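PDB 5L2P: arylesterase from Sulfolobus solfataricus, which hydrolyses aromatic esters such as phenyl acetate and aryl dialkyl phosphates such as paraoxon, as a broad-specificity serine esterase of the GDXG lipolytic family. Local coordinates for residues V42-V47 with D95-I100; R72-L77 with L143-K147; F130-V134 with N172-L176; A178-P184 with P241-T247. All coordinates share one frame; numbering follows the deposited sequence.

Interaction 1 (V42-V47 with D95-I100); sequences VPKDPV and DAISRI
Arg99 and the backbone carbonyl of Asp45 make the hydrogen bond of this contact, NH1 to O at 2.6 Å, with the donor tilted 22° from the carbonyl plane. The arginine chain, extended from CG to NE, runs across the loop, and NE turns to OD2 of Asp95 one helical turn earlier, 2.7 Å away and in the guanidinium plane. Two bonds thus fix the rotation of the planar group. Lys44 completes a salt-bridge network: its methylenes run past Arg99 CD, but NZ makes only a long, weak ion pair with Asp95 OD2 (3.8 Å), CE being the nearer atom. The other carboxylate oxygen of Asp95 is bound by Tyr67, while Asp45 forms a salt bridge with Arg291 of helix 287-305.

Most apolar contacts involve Val42. Its CB lies 3.9 Å from Ala96 CB, where a small residue lets the loop come close. With CG1 anti to the backbone N (chi1 -177°), its methyls part, CG1 to Ile100 CD1 and CG2 to Ile97 CD1. Val47 CG1 packs on Arg99 CB. The chemistry implies an irregular loop held on helix 95-105 by aliphatic contacts at its two ends, with the carbonyl bond and the Lys44-Asp95-Arg99 charges between them.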
loop_
_atom_site.group_PDB
_atom_site.type_symbol
_atom_site.label_atom_id
_atom_site.label_comp_id
_atom_site.label_asym_id
_atom_site.label_seq_id
_atom_site.Cartn_x
_atom_site.Cartn_y
_atom_site.Cartn_z
ATOM N N VAL A 42 26.689 -4.796 -15.031
ATOM C CA VAL A 42 27.486 -3.863 -14.231
ATOM C C VAL A 42 28.948 -3.934 -14.675
ATOM O O VAL A 42 29.451 -5.011 -14.964
ATOM C CB VAL A 42 27.380 -4.201 -12.717
ATOM C CG1 VAL A 42 28.135 -3.196 -11.858
ATOM C CG2 VAL A 42 25.915 -4.288 -12.292
ATOM N N PRO A 43 29.644 -2.786 -14.744
ATOM C CA PRO A 43 31.074 -2.805 -15.093
ATOM C C PRO A 43 31.964 -3.394 -13.999
ATOM O O PRO A 43 31.663 -3.231 -12.827
ATOM C CB PRO A 43 31.414 -1.317 -15.321
ATOM C CG PRO A 43 30.107 -0.627 -15.478
ATOM C CD PRO A 43 29.131 -1.410 -14.650
ATOM N N LYS A 44 33.054 -4.060 -14.393
ATOM C CA LYS A 44 33.959 -4.734 -13.465
ATOM C C LYS A 44 35.035 -3.821 -12.902
ATOM O O LYS A 44 35.849 -3.264 -13.644
ATOM C CB LYS A 44 34.657 -5.898 -14.137
ATOM C CG LYS A 44 33.761 -7.062 -14.558
ATOM C CD LYS A 44 34.609 -8.111 -15.320
ATOM C CE LYS A 44 33.914 -9.428 -15.657
ATOM N NZ LYS A 44 32.436 -9.336 -15.631
ATOM N N ASP A 45 35.037 -3.667 -11.578
ATOM C CA ASP A 45 36.104 -2.940 -10.904
ATOM C C ASP A 45 37.319 -3.860 -10.713
ATOM O O ASP A 45 37.180 -5.067 -10.557
ATOM C CB ASP A 45 35.638 -2.415 -9.554
ATOM C CG ASP A 45 34.663 -1.255 -9.674
ATOM O OD1 ASP A 45 33.855 -1.224 -10.624
ATOM O OD2 ASP A 45 34.666 -0.389 -8.777
ATOM N N PRO A 46 38.522 -3.292 -10.718
ATOM C CA PRO A 46 39.677 -4.100 -10.387
ATOM C C PRO A 46 39.724 -4.490 -8.897
ATOM O O PRO A 46 39.321 -3.725 -8.040
ATOM C CB PRO A 46 40.866 -3.215 -10.783
ATOM C CG PRO A 46 40.340 -1.845 -10.855
ATOM C CD PRO A 46 38.866 -1.904 -11.066
ATOM N N VAL A 47 40.257 -5.671 -8.623
ATOM C CA VAL A 47 40.517 -6.156 -7.276
ATOM C C VAL A 47 41.989 -6.544 -7.105
ATOM O O VAL A 47 42.785 -6.401 -8.018
ATOM C CB VAL A 47 39.607 -7.364 -6.945
ATOM C CG1 VAL A 47 38.170 -6.899 -6.822
ATOM C CG2 VAL A 47 39.698 -8.463 -8.008
ATOM N N ASP A 95 30.046 -11.661 -11.287
ATOM C CA ASP A 95 31.466 -11.353 -11.035
ATOM C C ASP A 95 31.672 -9.891 -10.638
ATOM O O ASP A 95 32.420 -9.588 -9.719
ATOM C CB ASP A 95 32.273 -11.709 -12.281
ATOM C CG ASP A 95 33.776 -11.479 -12.102
ATOM O OD1 ASP A 95 34.477 -12.340 -11.544
ATOM O OD2 ASP A 95 34.272 -10.416 -12.524
ATOM N N ALA A 96 31.011 -8.992 -11.352
ATOM C CA ALA A 96 31.107 -7.539 -11.106
ATOM C C ALA A 96 30.593 -7.150 -9.708
ATOM O O ALA A 96 31.159 -6.240 -9.076
ATOM C CB ALA A 96 30.350 -6.737 -12.175
ATOM N N ILE A 97 29.557 -7.852 -9.242
ATOM C CA ILE A 97 29.060 -7.652 -7.885
ATOM C C ILE A 97 30.085 -8.087 -6.844
ATOM O O ILE A 97 30.308 -7.364 -5.854
ATOM C CB ILE A 97 27.735 -8.354 -7.615
ATOM C CG1 ILE A 97 26.663 -7.886 -8.625
ATOM C CG2 ILE A 97 27.253 -8.040 -6.200
ATOM C CD1 ILE A 97 26.474 -6.375 -8.759
ATOM N N SER A 98 30.700 -9.255 -7.074
ATOM C CA SER A 98 31.667 -9.798 -6.133
ATOM C C SER A 98 32.849 -8.877 -5.962
ATOM O O SER A 98 33.366 -8.747 -4.864
ATOM C CB SER A 98 32.157 -11.161 -6.588
ATOM O OG SER A 98 31.083 -12.055 -6.861
ATOM N N ARG A 99 33.290 -8.268 -7.064
ATOM C CA ARG A 99 34.429 -7.344 -7.059
ATOM C C ARG A 99 34.132 -6.080 -6.261
ATOM O O ARG A 99 34.936 -5.668 -5.437
ATOM C CB ARG A 99 34.823 -6.923 -8.488
ATOM C CG ARG A 99 35.452 -8.018 -9.276
ATOM C CD ARG A 99 35.275 -7.827 -10.792
ATOM N NE ARG A 99 36.146 -8.722 -11.519
ATOM C CZ ARG A 99 37.450 -8.531 -11.657
ATOM N NH1 ARG A 99 38.037 -7.470 -11.169
ATOM N NH2 ARG A 99 38.188 -9.401 -12.331
ATOM N N ILE A 100 32.992 -5.448 -6.539
ATOM C CA ILE A 100 32.577 -4.264 -5.787
ATOM C C ILE A 100 32.373 -4.613 -4.309
ATOM O O ILE A 100 32.728 -3.824 -3.421
ATOM C CB ILE A 100 31.295 -3.657 -6.339
ATOM C CG1 ILE A 100 31.514 -3.145 -7.765
ATOM C CG2 ILE A 100 30.823 -2.489 -5.480
ATOM C CD1 ILE A 100 30.215 -2.937 -8.531
#

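Interaction 2 (R72-L77 with L143-K147); sequences RTNNGL and LGIDK
Asn75 O accepts the shortest sound polar bond here, from Asp146 N at 2.9 Å, nearly straight at 166° and with the donor in the carbonyl plane. It joins two loops of the alpha/beta hydrolase fold, each leading toward a strand of the central sheet: segment 72-77 runs into strand 77-81, and the loop of residues 143-147 precedes strand 150-155. The same oxygen also receives a CA-H...O contact from Ile145.

Arg72 reaches the end of helix 140-143 with a fully extended chain. Its NH2 donates to Leu143 O at 3.1 Å, on a lone pair and at the edge of the guanidinium. Gly144 follows as the C-prime residue of a Schellman motif; its positive phi is readily adopted by glycine, and a side chain there would press on Arg72 NH2. An arginine suits this place because its long chain and charged end can reach the Leu143 carbonyl at the helix end.

Within 72-77, Asn74 OD1 accepts from Gly76 N in an Asx turn that shapes the approach to Leu77. The Asn75 amide lies against Asp146 CB, its plane 57° from the carboxylate, whose OD1 is bound by Asp148 N. Beneath these polar groups the aliphatic residues face the interior, with Ile110 of strand 108-112 beside Leu77. Ile145 holds CG1 between its backbone N and carbonyl carbon (chi1 57°), which turns CD1 toward Leu77 CD2 and CB.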
loop_
_atom_site.group_PDB
_atom_site.type_symbol
_atom_site.label_atom_id
_atom_site.label_comp_id
_atom_site.label_asym_id
_atom_site.label_seq_id
_atom_site.Cartn_x
_atom_site.Cartn_y
_atom_site.Cartn_z
ATOM N N ARG A 72 42.998 -4.877 1.800
ATOM C CA ARG A 72 42.430 -5.780 2.787
ATOM C C ARG A 72 42.669 -5.246 4.198
ATOM O O ARG A 72 43.797 -5.157 4.620
ATOM C CB ARG A 72 43.072 -7.147 2.638
ATOM C CG ARG A 72 42.326 -8.273 3.323
ATOM C CD ARG A 72 43.050 -9.596 3.167
ATOM N NE ARG A 72 42.334 -10.639 3.889
ATOM C CZ ARG A 72 42.651 -11.925 3.903
ATOM N NH1 ARG A 72 43.689 -12.359 3.210
ATOM N NH2 ARG A 72 41.926 -12.782 4.624
ATOM N N THR A 73 41.605 -4.899 4.916
ATOM C CA THR A 73 41.727 -4.300 6.243
ATOM C C THR A 73 41.024 -5.103 7.349
ATOM O O THR A 73 41.009 -4.653 8.506
ATOM C CB THR A 73 41.124 -2.900 6.270
ATOM O OG1 THR A 73 39.746 -2.981 5.880
ATOM C CG2 THR A 73 41.855 -1.992 5.333
ATOM N N ASN A 74 40.437 -6.257 7.015
ATOM C CA ASN A 74 39.904 -7.138 8.047
ATOM C C ASN A 74 39.963 -8.609 7.639
ATOM O O ASN A 74 40.208 -8.936 6.469
ATOM C CB ASN A 74 38.484 -6.730 8.432
ATOM C CG ASN A 74 37.507 -6.901 7.305
ATOM O OD1 ASN A 74 37.112 -8.014 6.969
ATOM N ND2 ASN A 74 37.103 -5.790 6.701
ATOM N N ASN A 75 39.731 -9.483 8.621
ATOM C CA ASN A 75 39.791 -10.920 8.403
ATOM C C ASN A 75 38.407 -11.562 8.249
ATOM O O ASN A 75 38.245 -12.731 8.526
ATOM C CB ASN A 75 40.621 -11.604 9.492
ATOM C CG ASN A 75 40.128 -11.288 10.911
ATOM O OD1 ASN A 75 39.186 -10.536 11.088
ATOM N ND2 ASN A 75 40.775 -11.857 11.924
ATOM N N GLY A 76 37.441 -10.799 7.758
ATOM C CA GLY A 76 36.142 -11.331 7.445
ATOM C C GLY A 76 36.045 -12.031 6.119
ATOM O O GLY A 76 36.933 -11.919 5.289
ATOM N N LEU A 77 34.966 -12.793 5.951
ATOM C CA LEU A 77 34.717 -13.554 4.747
ATOM C C LEU A 77 33.263 -13.469 4.356
ATOM O O LEU A 77 32.393 -13.622 5.185
ATOM C CB LEU A 77 35.105 -15.014 4.962
ATOM C CG LEU A 77 34.710 -16.006 3.855
ATOM C CD1 LEU A 77 35.541 -15.764 2.619
ATOM C CD2 LEU A 77 34.777 -17.455 4.326
ATOM N N LEU A 143 42.969 -19.363 4.310
ATOM C CA LEU A 143 42.399 -18.172 3.681
ATOM C C LEU A 143 42.744 -16.872 4.435
ATOM O O LEU A 143 42.509 -15.793 3.955
ATOM C CB LEU A 143 40.892 -18.350 3.536
ATOM C CG LEU A 143 40.441 -19.589 2.726
ATOM C CD1 LEU A 143 38.960 -19.929 2.908
ATOM C CD2 LEU A 143 40.705 -19.421 1.236
ATOM N N GLY A 144 43.302 -16.988 5.625
ATOM C CA GLY A 144 43.563 -15.838 6.480
ATOM C C GLY A 144 42.294 -15.155 7.007
ATOM O O GLY A 144 42.228 -13.922 7.098
ATOM N N ILE A 145 41.292 -15.951 7.357
ATOM C CA ILE A 145 40.047 -15.389 7.842
ATOM C C ILE A 145 39.696 -15.933 9.220
ATOM O O ILE A 145 40.101 -17.045 9.594
ATOM C CB ILE A 145 38.879 -15.626 6.866
ATOM C CG1 ILE A 145 38.674 -17.107 6.587
ATOM C CG2 ILE A 145 39.159 -14.953 5.526
ATOM C CD1 ILE A 145 37.229 -17.533 6.659
ATOM N N ASP A 146 38.922 -15.132 9.952
ATOM C CA ASP A 146 38.383 -15.511 11.251
ATOM C C ASP A 146 37.166 -16.414 11.048
ATOM O O ASP A 146 36.278 -16.094 10.289
ATOM C CB ASP A 146 38.038 -14.243 12.040
ATOM C CG ASP A 146 37.508 -14.532 13.485
ATOM O OD1 ASP A 146 37.271 -15.703 13.853
ATOM O OD2 ASP A 146 37.317 -13.556 14.256
ATOM N N LYS A 147 37.145 -17.560 11.725
ATOM C CA LYS A 147 36.004 -18.454 11.688
ATOM C C LYS A 147 34.705 -17.832 12.201
ATOM O O LYS A 147 33.635 -18.231 11.754
ATOM C CB LYS A 147 36.293 -19.726 12.476
ATOM C CG LYS A 147 37.245 -20.703 11.799
ATOM C CD LYS A 147 37.495 -21.901 12.712
ATOM C CE LYS A 147 38.511 -22.855 12.130
ATOM N NZ LYS A 147 38.896 -23.910 13.111
#

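Interaction 3 (F130-V134 with N172-L176); sequences FNAIV and NKLKL
Helix 124-138 of the alpha/beta hydrolase fold packs here against the loop that carries the chain from helix 157-171 into strand 178-182. The contact is mainly apolar, and Leu174 is its centre. Its CG stands anti to the backbone N (chi1 -175°), extending the two methyls toward the helix: CD1 meets Val134 CG2 at 3.7 Å and lies 4.2 Å from Phe130 CE1, while CD2 meets Ile133 CG2 at 3.8 Å. That same isoleucine methyl touches Leu176 CD2, so one branched residue fits between two leucines.

Phe130 comes from the direction opposite to Leu174. Val134 CG2, one turn on, lies over a face of its ring, 3.9 Å above the plane and offset toward the rim. The ring tip CZ approaches Asn172 ND2 at 3.6 Å, with ring and amide planes 34° apart; ND2 also donates a hydrogen bond to Leu168 O. A serine in place of Phe130 would probably open a gap beside Leu174 CD1 and leave the Asn172 amide without its aromatic neighbour.

Around this cluster, Leu168 of helix 157-171 also touches Phe130, and Ile133 reaches Met79 and Phe81 on strand 77-81 and Thr152 on strand 150-155. Leu176 meets Ile150 of that last strand.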
loop_
_atom_site.group_PDB
_atom_site.type_symbol
_atom_site.label_atom_id
_atom_site.label_comp_id
_atom_site.label_asym_id
_atom_site.label_seq_id
_atom_site.Cartn_x
_atom_site.Cartn_y
_atom_site.Cartn_z
ATOM N N PHE A 130 25.918 -24.816 1.188
ATOM C CA PHE A 130 26.220 -25.022 2.606
ATOM C C PHE A 130 27.562 -25.703 2.756
ATOM O O PHE A 130 28.358 -25.297 3.605
ATOM C CB PHE A 130 25.110 -25.811 3.308
ATOM C CG PHE A 130 25.415 -26.168 4.735
ATOM C CD1 PHE A 130 25.402 -25.195 5.719
ATOM C CD2 PHE A 130 25.685 -27.498 5.102
ATOM C CE1 PHE A 130 25.641 -25.525 7.053
ATOM C CE2 PHE A 130 25.941 -27.831 6.432
ATOM C CZ PHE A 130 25.927 -26.847 7.411
ATOM N N ASN A 131 27.824 -26.727 1.942
ATOM C CA ASN A 131 29.156 -27.395 1.912
ATOM C C ASN A 131 30.300 -26.453 1.572
ATOM O O ASN A 131 31.401 -26.613 2.086
ATOM C CB ASN A 131 29.188 -28.612 0.961
ATOM C CG ASN A 131 28.327 -29.765 1.475
ATOM O OD1 ASN A 131 28.082 -29.901 2.686
ATOM N ND2 ASN A 131 27.829 -30.579 0.553
ATOM N N ALA A 132 30.049 -25.474 0.707
ATOM C CA ALA A 132 31.057 -24.435 0.421
ATOM C C ALA A 132 31.357 -23.556 1.673
ATOM O O ALA A 132 32.493 -23.164 1.885
ATOM C CB ALA A 132 30.617 -23.595 -0.754
ATOM N N ILE A 133 30.353 -23.278 2.499
ATOM C CA ILE A 133 30.569 -22.536 3.767
ATOM C C ILE A 133 31.384 -23.369 4.751
ATOM O O ILE A 133 32.311 -22.860 5.380
ATOM C CB ILE A 133 29.237 -22.146 4.454
ATOM C CG1 ILE A 133 28.428 -21.195 3.588
ATOM C CG2 ILE A 133 29.447 -21.522 5.849
ATOM C CD1 ILE A 133 27.023 -21.025 4.117
ATOM N N VAL A 134 31.023 -24.645 4.878
ATOM C CA VAL A 134 31.772 -25.567 5.726
ATOM C C VAL A 134 33.223 -25.697 5.250
ATOM O O VAL A 134 34.133 -25.680 6.057
ATOM C CB VAL A 134 31.104 -26.961 5.741
ATOM C CG1 VAL A 134 31.965 -28.006 6.433
ATOM C CG2 VAL A 134 29.737 -26.867 6.379
ATOM N N ASN A 172 23.019 -27.259 12.373
ATOM C CA ASN A 172 24.337 -27.863 12.551
ATOM C C ASN A 172 25.239 -27.074 13.482
ATOM O O ASN A 172 26.418 -27.378 13.584
ATOM C CB ASN A 172 24.987 -28.026 11.177
ATOM C CG ASN A 172 24.275 -29.042 10.353
ATOM O OD1 ASN A 172 24.433 -30.226 10.577
ATOM N ND2 ASN A 172 23.457 -28.596 9.431
ATOM N N LYS A 173 24.684 -26.061 14.143
ATOM C CA LYS A 173 25.424 -25.211 15.074
ATOM C C LYS A 173 26.679 -24.574 14.449
ATOM O O LYS A 173 27.699 -24.387 15.115
ATOM C CB LYS A 173 25.786 -26.000 16.329
ATOM C CG LYS A 173 24.628 -26.822 16.874
ATOM C CD LYS A 173 25.057 -27.607 18.107
ATOM C CE LYS A 173 26.190 -28.605 17.835
ATOM N NZ LYS A 173 26.382 -29.506 18.994
ATOM N N LEU A 174 26.580 -24.234 13.171
ATOM C CA LEU A 174 27.624 -23.496 12.480
ATOM C C LEU A 174 27.299 -22.002 12.614
ATOM O O LEU A 174 26.213 -21.554 12.235
ATOM C CB LEU A 174 27.673 -23.932 11.009
ATOM C CG LEU A 174 28.787 -23.354 10.114
ATOM C CD1 LEU A 174 29.139 -24.330 8.995
ATOM C CD2 LEU A 174 28.438 -22.016 9.478
ATOM N N LYS A 175 28.229 -21.236 13.152
ATOM C CA LYS A 175 27.983 -19.816 13.369
ATOM C C LYS A 175 28.303 -18.998 12.130
ATOM O O LYS A 175 29.352 -19.159 11.510
ATOM C CB LYS A 175 28.781 -19.272 14.557
ATOM C CG LYS A 175 28.300 -17.896 14.990
ATOM C CD LYS A 175 29.439 -16.973 15.424
ATOM C CE LYS A 175 28.954 -15.533 15.492
ATOM N NZ LYS A 175 30.057 -14.575 15.745
ATOM N N LEU A 176 27.374 -18.117 11.778
ATOM C CA LEU A 176 27.571 -17.129 10.737
ATOM C C LEU A 176 27.380 -15.803 11.402
ATOM O O LEU A 176 26.497 -15.651 12.200
ATOM C CB LEU A 176 26.533 -17.286 9.617
ATOM C CG LEU A 176 26.626 -18.603 8.859
ATOM C CD1 LEU A 176 25.459 -18.789 7.919
ATOM C CD2 LEU A 176 27.914 -18.682 8.076
#

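Interaction 4 (A178-P184 with P241-T247); sequences AQVPVVP and PQAIVVT
Gln179 is held by both backbone and side chain in the parallel pair of strands 178-182 and 242-248. Its N donates to Gln242 O at 2.9 Å and its O accepts from Ile244 N at 2.9 Å, the latter nearly along the C=O axis. Its CG sits between the backbone N and the carbonyl carbon (chi1 57°), from where the extended chain brings NE2 to Pro241 O at 3.1 Å, almost straight at 172°. CG also rests on Ala243 CB, a residue small enough to leave it room. A leucine in place of Gln179 would probably leave Pro241 O without this donor, and the backbone at Pro241 less firmly held.

Further along, Val246 N donates to Pro181 O at 3.3 Å and Val246 O accepts from Val183 N at 2.7 Å. Pro181 has no N-H to give, and its CD instead lies 3.4 Å from Ile244 O. Beta-branched residues suit the extended chain: Val180 and Ile244 stand side by side, pointing the same way.

Outside this pair, strand 150-155 bonds to Val180 and strand 271-276 flanks Val246. Leu264 of helix 254-266 covers Gln179 and Ala243. Beyond the strand, the side chain of Val183 touches Asp251 and His281, which with Ser156 probably form the catalytic triad. A parallel sheet with triad residues on the loops beyond its strand C-terminal ends is typical of the alpha/beta hydrolase fold.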
loop_
_atom_site.group_PDB
_atom_site.type_symbol
_atom_site.label_atom_id
_atom_site.label_comp_id
_atom_site.label_asym_id
_atom_site.label_seq_id
_atom_site.Cartn_x
_atom_site.Cartn_y
_atom_site.Cartn_z
ATOM N N ALA A 178 26.673 -12.905 9.833
ATOM C CA ALA A 178 25.655 -12.122 9.143
ATOM C C ALA A 178 25.090 -12.821 7.910
ATOM O O ALA A 178 25.667 -13.755 7.386
ATOM C CB ALA A 178 26.229 -10.786 8.734
ATOM N N GLN A 179 23.914 -12.362 7.477
ATOM C CA GLN A 179 23.284 -12.839 6.243
ATOM C C GLN A 179 22.705 -11.651 5.483
ATOM O O GLN A 179 22.070 -10.760 6.071
ATOM C CB GLN A 179 22.166 -13.845 6.563
ATOM C CG GLN A 179 21.083 -13.298 7.485
ATOM C CD GLN A 179 19.913 -14.259 7.573
ATOM O OE1 GLN A 179 19.507 -14.864 6.552
ATOM N NE2 GLN A 179 19.362 -14.432 8.799
ATOM N N VAL A 180 22.914 -11.648 4.169
ATOM C CA VAL A 180 22.465 -10.557 3.341
ATOM C C VAL A 180 21.693 -11.060 2.128
ATOM O O VAL A 180 22.232 -11.116 1.035
ATOM C CB VAL A 180 23.643 -9.677 2.899
ATOM C CG1 VAL A 180 23.157 -8.411 2.209
ATOM C CG2 VAL A 180 24.465 -9.285 4.119
ATOM N N PRO A 181 20.405 -11.414 2.329
ATOM C CA PRO A 181 19.550 -11.735 1.195
ATOM C C PRO A 181 19.049 -10.478 0.514
ATOM O O PRO A 181 18.346 -9.659 1.122
ATOM C CB PRO A 181 18.398 -12.523 1.827
ATOM C CG PRO A 181 18.368 -12.096 3.245
ATOM C CD PRO A 181 19.701 -11.551 3.618
ATOM N N VAL A 182 19.416 -10.327 -0.752
ATOM C CA VAL A 182 18.973 -9.210 -1.553
ATOM C C VAL A 182 17.880 -9.721 -2.497
ATOM O O VAL A 182 18.025 -10.747 -3.173
ATOM C CB VAL A 182 20.141 -8.659 -2.357
ATOM C CG1 VAL A 182 19.691 -7.532 -3.291
ATOM C CG2 VAL A 182 21.226 -8.193 -1.411
ATOM N N VAL A 183 16.785 -8.983 -2.548
ATOM C CA VAL A 183 15.602 -9.378 -3.295
ATOM C C VAL A 183 15.327 -10.900 -3.301
ATOM O O VAL A 183 14.999 -11.466 -4.331
ATOM C CB VAL A 183 15.617 -8.777 -4.716
ATOM C CG1 VAL A 183 15.599 -7.235 -4.617
ATOM C CG2 VAL A 183 16.828 -9.284 -5.532
ATOM N N PRO A 184 15.334 -11.523 -2.131
ATOM C CA PRO A 184 15.161 -12.949 -2.054
ATOM C C PRO A 184 13.784 -13.524 -2.399
ATOM O O PRO A 184 12.740 -12.873 -2.200
ATOM C CB PRO A 184 15.386 -13.219 -0.542
ATOM C CG PRO A 184 14.830 -12.015 0.127
ATOM C CD PRO A 184 15.171 -10.873 -0.798
ATOM N N PRO A 241 21.436 -15.542 11.979
ATOM C CA PRO A 241 22.399 -14.458 11.977
ATOM C C PRO A 241 21.743 -13.090 11.767
ATOM O O PRO A 241 20.713 -12.973 11.116
ATOM C CB PRO A 241 23.370 -14.828 10.834
ATOM C CG PRO A 241 22.770 -15.943 10.105
ATOM C CD PRO A 241 21.706 -16.551 10.940
ATOM N N GLN A 242 22.370 -12.080 12.322
ATOM C CA GLN A 242 22.029 -10.703 12.030
ATOM C C GLN A 242 21.832 -10.500 10.504
ATOM O O GLN A 242 22.715 -10.889 9.680
ATOM C CB GLN A 242 23.182 -9.845 12.569
ATOM C CG GLN A 242 23.070 -8.356 12.339
ATOM C CD GLN A 242 24.264 -7.605 12.921
ATOM O OE1 GLN A 242 25.268 -8.219 13.323
ATOM N NE2 GLN A 242 24.156 -6.271 12.984
ATOM N N ALA A 243 20.715 -9.878 10.127
ATOM C CA ALA A 243 20.314 -9.800 8.724
ATOM C C ALA A 243 20.270 -8.403 8.113
ATOM O O ALA A 243 19.869 -7.455 8.755
ATOM C CB ALA A 243 18.960 -10.453 8.544
ATOM N N ILE A 244 20.666 -8.304 6.857
ATOM C CA ILE A 244 20.405 -7.128 6.051
ATOM C C ILE A 244 19.563 -7.587 4.860
ATOM O O ILE A 244 20.088 -8.156 3.924
ATOM C CB ILE A 244 21.714 -6.487 5.564
ATOM C CG1 ILE A 244 22.544 -6.056 6.769
ATOM C CG2 ILE A 244 21.439 -5.289 4.662
ATOM C CD1 ILE A 244 23.978 -5.675 6.469
ATOM N N VAL A 245 18.253 -7.336 4.905
ATOM C CA VAL A 245 17.325 -7.675 3.809
ATOM C C VAL A 245 17.003 -6.460 2.947
ATOM O O VAL A 245 16.595 -5.428 3.431
ATOM C CB VAL A 245 16.022 -8.292 4.317
ATOM C CG1 VAL A 245 15.169 -8.796 3.184
ATOM C CG2 VAL A 245 16.307 -9.439 5.264
ATOM N N VAL A 246 17.219 -6.611 1.641
ATOM C CA VAL A 246 17.043 -5.513 0.711
ATOM C C VAL A 246 15.976 -5.909 -0.295
ATOM O O VAL A 246 15.996 -7.027 -0.796
ATOM C CB VAL A 246 18.348 -5.175 -0.008
ATOM C CG1 VAL A 246 18.181 -3.952 -0.926
ATOM C CG2 VAL A 246 19.423 -4.898 1.006
ATOM N N THR A 247 15.009 -5.019 -0.528
ATOM C CA THR A 247 13.964 -5.252 -1.475
ATOM C C THR A 247 13.911 -4.111 -2.509
ATOM O O THR A 247 14.516 -3.045 -2.318
ATOM C CB THR A 247 12.599 -5.408 -0.793
ATOM O OG1 THR A 247 12.278 -4.253 -0.005
ATOM C CG2 THR A 247 12.561 -6.655 0.064
#

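Overall arrangement
Interaction 4 is the buried centre, two neighbouring sheet strands joined by backbone bonds and aliphatic side chains. Interaction 3 is also buried but relies on side-chain packing between a helix and a loop; that loop leads into strand 178-182, and the two contacts touch where Leu176 O meets Pro241 CB at 3.5 Å. Interactions 1 and 2 are only partly buried and add charged groups to apolar ones: a salt-bridge network in the first, an arginine at a helix end in the second. Interactions 2 and 3, with centres about 16 Å apart, alternate along the chain. Of the four, interaction 4 comes nearest the catalytic residues, whereas 2 and 3 lie away from them.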